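Local coordinates for 30S ribosomal protein S6 (Thermotoga maritima, PDB 1VMB) that probably binds 16S ribosomal RNA together with protein bS18 as a structural component of the small ribosomal subunit, at residues R42-V51 against N89-Y97. Residues are numbered along the deposited sequence; the frame is centred on the assembly and turned at random. Where two conformers were deposited one is given.
Sequences RVKKIIEERV and NLQELENFY. With EDO (1,2-ethanediol), chain B.
The two helices that pack on one face of the four-stranded antiparallel sheet of the S6 fold, a ferredoxin-like βαββαβ arrangement, meet here through L93, a knob seated among V43, I46, I47 and V51. The segments run roughly antiparallel, at 142°, with axes 9.0 Å apart. L93 CD1 reaches V43 CG1 at 3.9 Å and also I47 CG1, because chi1 (176°) turns CG away from the backbone N. L93 CB meets V51 CG2 at 3.8 Å. One turn on, the F96 ring takes I46 over one face: I46 CG1 lies 4.2 Å from the ring centroid and 28° off its normal, a CH-pi contact. V43 CG2 meets the same ring obliquely, 3.6 Å from F96 CE2. Deeper in, the side chain of Y97 crosses that of V43 at about a right angle, its hydroxyl hydrogen-bonded to S23 and its ring stacked on W106 of the sheet. At the other end, R50 and E92 pack through their aliphatic parts, CB to CB at 3.7 Å, and their charged groups do not touch. A water accepts from N89 N and donates to V51 O at 2.8 Å, bridging the backbones beside the wider pi-type turn at 47-51. On the outer side, O2 of an ethanediol, probably from the crystallisation liquor, donates a hydrogen bond to E49 OE1. No direct hydrogen bond or salt bridge joins the segments; the helices are held by interlocked aliphatic and aromatic side chains, with polar bridging left to the water.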
loop_
_atom_site.group_PDB
_atom_site.type_symbol
_atom_site.label_atom_id
_atom_site.label_comp_id
_atom_site.label_asym_id
_atom_site.label_seq_id
_atom_site.Cartn_x
_atom_site.Cartn_y
_atom_site.Cartn_z
ATOM N N ARG A 42 -9.894 -3.811 1.566
ATOM C CA ARG A 42 -9.344 -5.092 1.986
ATOM C C ARG A 42 -7.896 -4.912 2.410
ATOM O O ARG A 42 -7.477 -5.447 3.441
ATOM C CB ARG A 42 -9.423 -6.124 0.881
ATOM C CG ARG A 42 -10.825 -6.522 0.592
ATOM C CD ARG A 42 -10.835 -7.642 -0.437
ATOM N NE ARG A 42 -12.182 -8.109 -0.759
ATOM C CZ ARG A 42 -12.808 -7.685 -1.841
ATOM N NH1 ARG A 42 -12.208 -6.790 -2.667
ATOM N NH2 ARG A 42 -14.002 -8.119 -2.132
ATOM N N VAL A 43 -7.140 -4.125 1.637
ATOM C CA VAL A 43 -5.748 -3.855 2.038
ATOM C C VAL A 43 -5.690 -3.192 3.406
ATOM O O VAL A 43 -4.862 -3.588 4.242
ATOM C CB VAL A 43 -4.952 -3.087 0.925
ATOM C CG1 VAL A 43 -3.599 -2.714 1.417
ATOM C CG2 VAL A 43 -4.809 -3.916 -0.372
ATOM N N LYS A 44 -6.514 -2.182 3.643
ATOM C CA LYS A 44 -6.553 -1.516 4.947
ATOM C C LYS A 44 -6.782 -2.537 6.032
ATOM O O LYS A 44 -6.128 -2.491 7.047
ATOM C CB LYS A 44 -7.634 -0.451 5.020
ATOM C CG LYS A 44 -7.266 0.750 4.175
ATOM C CD LYS A 44 -8.482 1.553 3.736
ATOM C CE LYS A 44 -9.183 2.147 4.885
ATOM N NZ LYS A 44 -10.305 3.153 4.547
ATOM N N LYS A 45 -7.773 -3.413 5.849
ATOM C CA LYS A 45 -8.086 -4.413 6.862
ATOM C C LYS A 45 -6.955 -5.423 7.085
ATOM O O LYS A 45 -6.675 -5.863 8.238
ATOM C CB LYS A 45 -9.378 -5.139 6.489
ATOM C CG LYS A 45 -10.660 -4.331 6.819
ATOM C CD LYS A 45 -10.806 -4.120 8.291
ATOM C CE LYS A 45 -12.086 -3.497 8.620
ATOM N NZ LYS A 45 -12.358 -3.496 10.090
ATOM N N ILE A 46 -6.257 -5.787 6.022
ATOM C CA ILE A 46 -5.072 -6.650 6.174
ATOM C C ILE A 46 -3.990 -5.970 7.058
ATOM O O ILE A 46 -3.425 -6.603 7.971
ATOM C CB ILE A 46 -4.469 -7.039 4.824
ATOM C CG1 ILE A 46 -5.445 -7.945 4.058
ATOM C CG2 ILE A 46 -3.129 -7.700 5.005
ATOM C CD1 ILE A 46 -5.586 -9.275 4.613
ATOM N N ILE A 47 -3.701 -4.709 6.766
ATOM C CA ILE A 47 -2.775 -3.938 7.605
ATOM C C ILE A 47 -3.271 -3.843 9.061
ATOM O O ILE A 47 -2.481 -4.101 10.009
ATOM C CB ILE A 47 -2.473 -2.563 6.969
ATOM C CG1 ILE A 47 -1.720 -2.728 5.643
ATOM C CG2 ILE A 47 -1.682 -1.652 7.933
ATOM C CD1 ILE A 47 -1.801 -1.476 4.772
ATOM N N GLU A 48 -4.543 -3.497 9.302
ATOM C CA GLU A 48 -5.059 -3.355 10.641
ATOM C C GLU A 48 -5.069 -4.656 11.464
ATOM O O GLU A 48 -4.614 -4.674 12.619
ATOM C CB GLU A 48 -6.441 -2.670 10.612
ATOM C CG GLU A 48 -6.361 -1.228 10.094
ATOM C CD GLU A 48 -7.693 -0.546 9.765
ATOM O OE1 GLU A 48 -8.647 -1.269 9.421
ATOM O OE2 GLU A 48 -7.742 0.717 9.901
ATOM N N GLU A 49 -5.624 -5.711 10.873
ATOM C CA GLU A 49 -5.963 -6.951 11.546
ATOM C C GLU A 49 -4.869 -8.031 11.477
ATOM O O GLU A 49 -4.812 -8.887 12.364
ATOM C CB GLU A 49 -7.257 -7.524 10.939
ATOM C CG GLU A 49 -8.418 -6.548 11.124
ATOM C CD GLU A 49 -9.778 -7.076 10.700
ATOM O OE1 GLU A 49 -9.852 -8.105 9.978
ATOM O OE2 GLU A 49 -10.767 -6.430 11.103
ATOM N N ARG A 50 -4.031 -7.995 10.441
ATOM C CA ARG A 50 -3.000 -9.056 10.241
ATOM C C ARG A 50 -1.541 -8.547 10.462
ATOM O O ARG A 50 -0.774 -9.169 11.220
ATOM C CB ARG A 50 -3.199 -9.772 8.910
ATOM C CG ARG A 50 -4.584 -10.405 8.835
ATOM C CD ARG A 50 -4.897 -11.425 9.907
ATOM N NE ARG A 50 -6.209 -12.029 9.614
ATOM C CZ ARG A 50 -6.633 -13.225 10.013
ATOM N NH1 ARG A 50 -5.862 -14.070 10.714
ATOM N NH2 ARG A 50 -7.858 -13.599 9.639
ATOM N N VAL A 51 -1.205 -7.419 9.818
ATOM C CA VAL A 51 0.062 -6.738 10.061
ATOM C C VAL A 51 0.084 -6.188 11.499
ATOM O O VAL A 51 1.167 -6.046 12.109
ATOM C CB VAL A 51 0.310 -5.604 9.045
ATOM C CG1 VAL A 51 1.583 -4.835 9.330
ATOM C CG2 VAL A 51 0.297 -6.141 7.604
ATOM N N ASN A 89 5.141 -8.435 11.338
ATOM C CA ASN A 89 4.132 -9.146 10.572
ATOM C C ASN A 89 3.906 -8.588 9.164
ATOM O O ASN A 89 2.810 -8.701 8.583
ATOM C CB ASN A 89 2.844 -9.268 11.373
ATOM C CG ASN A 89 3.014 -10.220 12.553
ATOM O OD1 ASN A 89 3.093 -11.446 12.395
ATOM N ND2 ASN A 89 3.211 -9.657 13.695
ATOM N N LEU A 90 4.949 -8.019 8.573
ATOM C CA LEU A 90 4.802 -7.410 7.270
ATOM C C LEU A 90 4.477 -8.455 6.212
ATOM O O LEU A 90 3.900 -8.139 5.184
ATOM C CB LEU A 90 6.067 -6.711 6.833
ATOM C CG LEU A 90 6.478 -5.509 7.677
ATOM C CD1 LEU A 90 7.899 -5.087 7.255
ATOM C CD2 LEU A 90 5.443 -4.436 7.407
ATOM N N GLN A 91 4.909 -9.681 6.413
ATOM C CA GLN A 91 4.584 -10.713 5.415
ATOM C C GLN A 91 3.076 -10.930 5.188
ATOM O O GLN A 91 2.666 -11.416 4.110
ATOM C CB GLN A 91 5.213 -12.030 5.814
ATOM C CG GLN A 91 4.521 -12.671 6.997
ATOM C CD GLN A 91 4.898 -12.106 8.393
ATOM O OE1 GLN A 91 5.787 -11.203 8.539
ATOM N NE2 GLN A 91 4.268 -12.691 9.425
ATOM N N GLU A 92 2.246 -10.557 6.170
ATOM C CA GLU A 92 0.805 -10.635 6.031
ATOM C C GLU A 92 0.331 -9.790 4.856
ATOM O O GLU A 92 -0.572 -10.155 4.107
ATOM C CB GLU A 92 0.090 -10.225 7.331
ATOM C CG GLU A 92 0.337 -11.138 8.484
ATOM C CD GLU A 92 -0.363 -12.482 8.401
ATOM O OE1 GLU A 92 -1.212 -12.715 7.511
ATOM O OE2 GLU A 92 -0.059 -13.300 9.271
ATOM N N LEU A 93 0.930 -8.624 4.704
ATOM C CA LEU A 93 0.565 -7.748 3.603
ATOM C C LEU A 93 1.119 -8.258 2.299
ATOM O O LEU A 93 0.398 -8.375 1.306
ATOM C CB LEU A 93 1.043 -6.351 3.900
ATOM C CG LEU A 93 0.832 -5.297 2.814
ATOM C CD1 LEU A 93 -0.631 -5.060 2.547
ATOM C CD2 LEU A 93 1.492 -3.981 3.207
ATOM N N GLU A 94 2.378 -8.645 2.304
ATOM C CA GLU A 94 2.974 -9.201 1.116
ATOM C C GLU A 94 2.223 -10.389 0.587
ATOM O O GLU A 94 1.956 -10.511 -0.628
ATOM C CB GLU A 94 4.405 -9.571 1.456
ATOM C CG GLU A 94 5.130 -10.276 0.340
ATOM C CD GLU A 94 5.530 -9.384 -0.814
ATOM O OE1 GLU A 94 5.493 -8.141 -0.673
ATOM O OE2 GLU A 94 5.913 -9.981 -1.860
ATOM N N ASN A 95 1.841 -11.277 1.497
ATOM C CA ASN A 95 1.083 -12.487 1.117
ATOM C C ASN A 95 -0.304 -12.188 0.577
ATOM O O ASN A 95 -0.764 -12.867 -0.352
ATOM C CB ASN A 95 1.040 -13.468 2.270
ATOM C CG ASN A 95 2.380 -14.134 2.493
ATOM O OD1 ASN A 95 3.308 -13.984 1.692
ATOM N ND2 ASN A 95 2.491 -14.867 3.572
ATOM N N PHE A 96 -0.999 -11.183 1.099
ATOM C CA PHE A 96 -2.273 -10.725 0.478
ATOM C C PHE A 96 -2.031 -10.308 -0.975
ATOM O O PHE A 96 -2.725 -10.722 -1.898
ATOM C CB PHE A 96 -2.905 -9.544 1.250
ATOM C CG PHE A 96 -4.137 -9.020 0.580
ATOM C CD1 PHE A 96 -5.269 -9.714 0.698
ATOM C CD2 PHE A 96 -4.101 -7.848 -0.176
ATOM C CE1 PHE A 96 -6.428 -9.269 0.059
ATOM C CE2 PHE A 96 -5.260 -7.419 -0.862
ATOM C CZ PHE A 96 -6.393 -8.159 -0.708
ATOM N N TYR A 97 -1.038 -9.464 -1.180
ATOM C CA TYR A 97 -0.746 -9.029 -2.562
ATOM C C TYR A 97 -0.430 -10.208 -3.491
ATOM O O TYR A 97 -0.943 -10.276 -4.630
ATOM C CB TYR A 97 0.441 -8.053 -2.560
ATOM C CG TYR A 97 0.236 -6.690 -1.946
ATOM C CD1 TYR A 97 -0.903 -5.929 -2.189
ATOM C CD2 TYR A 97 1.257 -6.090 -1.209
ATOM C CE1 TYR A 97 -1.087 -4.652 -1.667
ATOM C CE2 TYR A 97 1.089 -4.778 -0.699
ATOM C CZ TYR A 97 -0.075 -4.086 -0.910
ATOM O OH TYR A 97 -0.193 -2.826 -0.449
HETATM C C1 EDO B . -8.523 -10.739 6.438
HETATM O O1 EDO B . -8.481 -12.034 7.057
HETATM C C2 EDO B . -8.385 -9.554 7.405
HETATM O O2 EDO B . -8.128 -9.946 8.767
HETATM O O HOH W 1 3.982 -5.854 12.061
#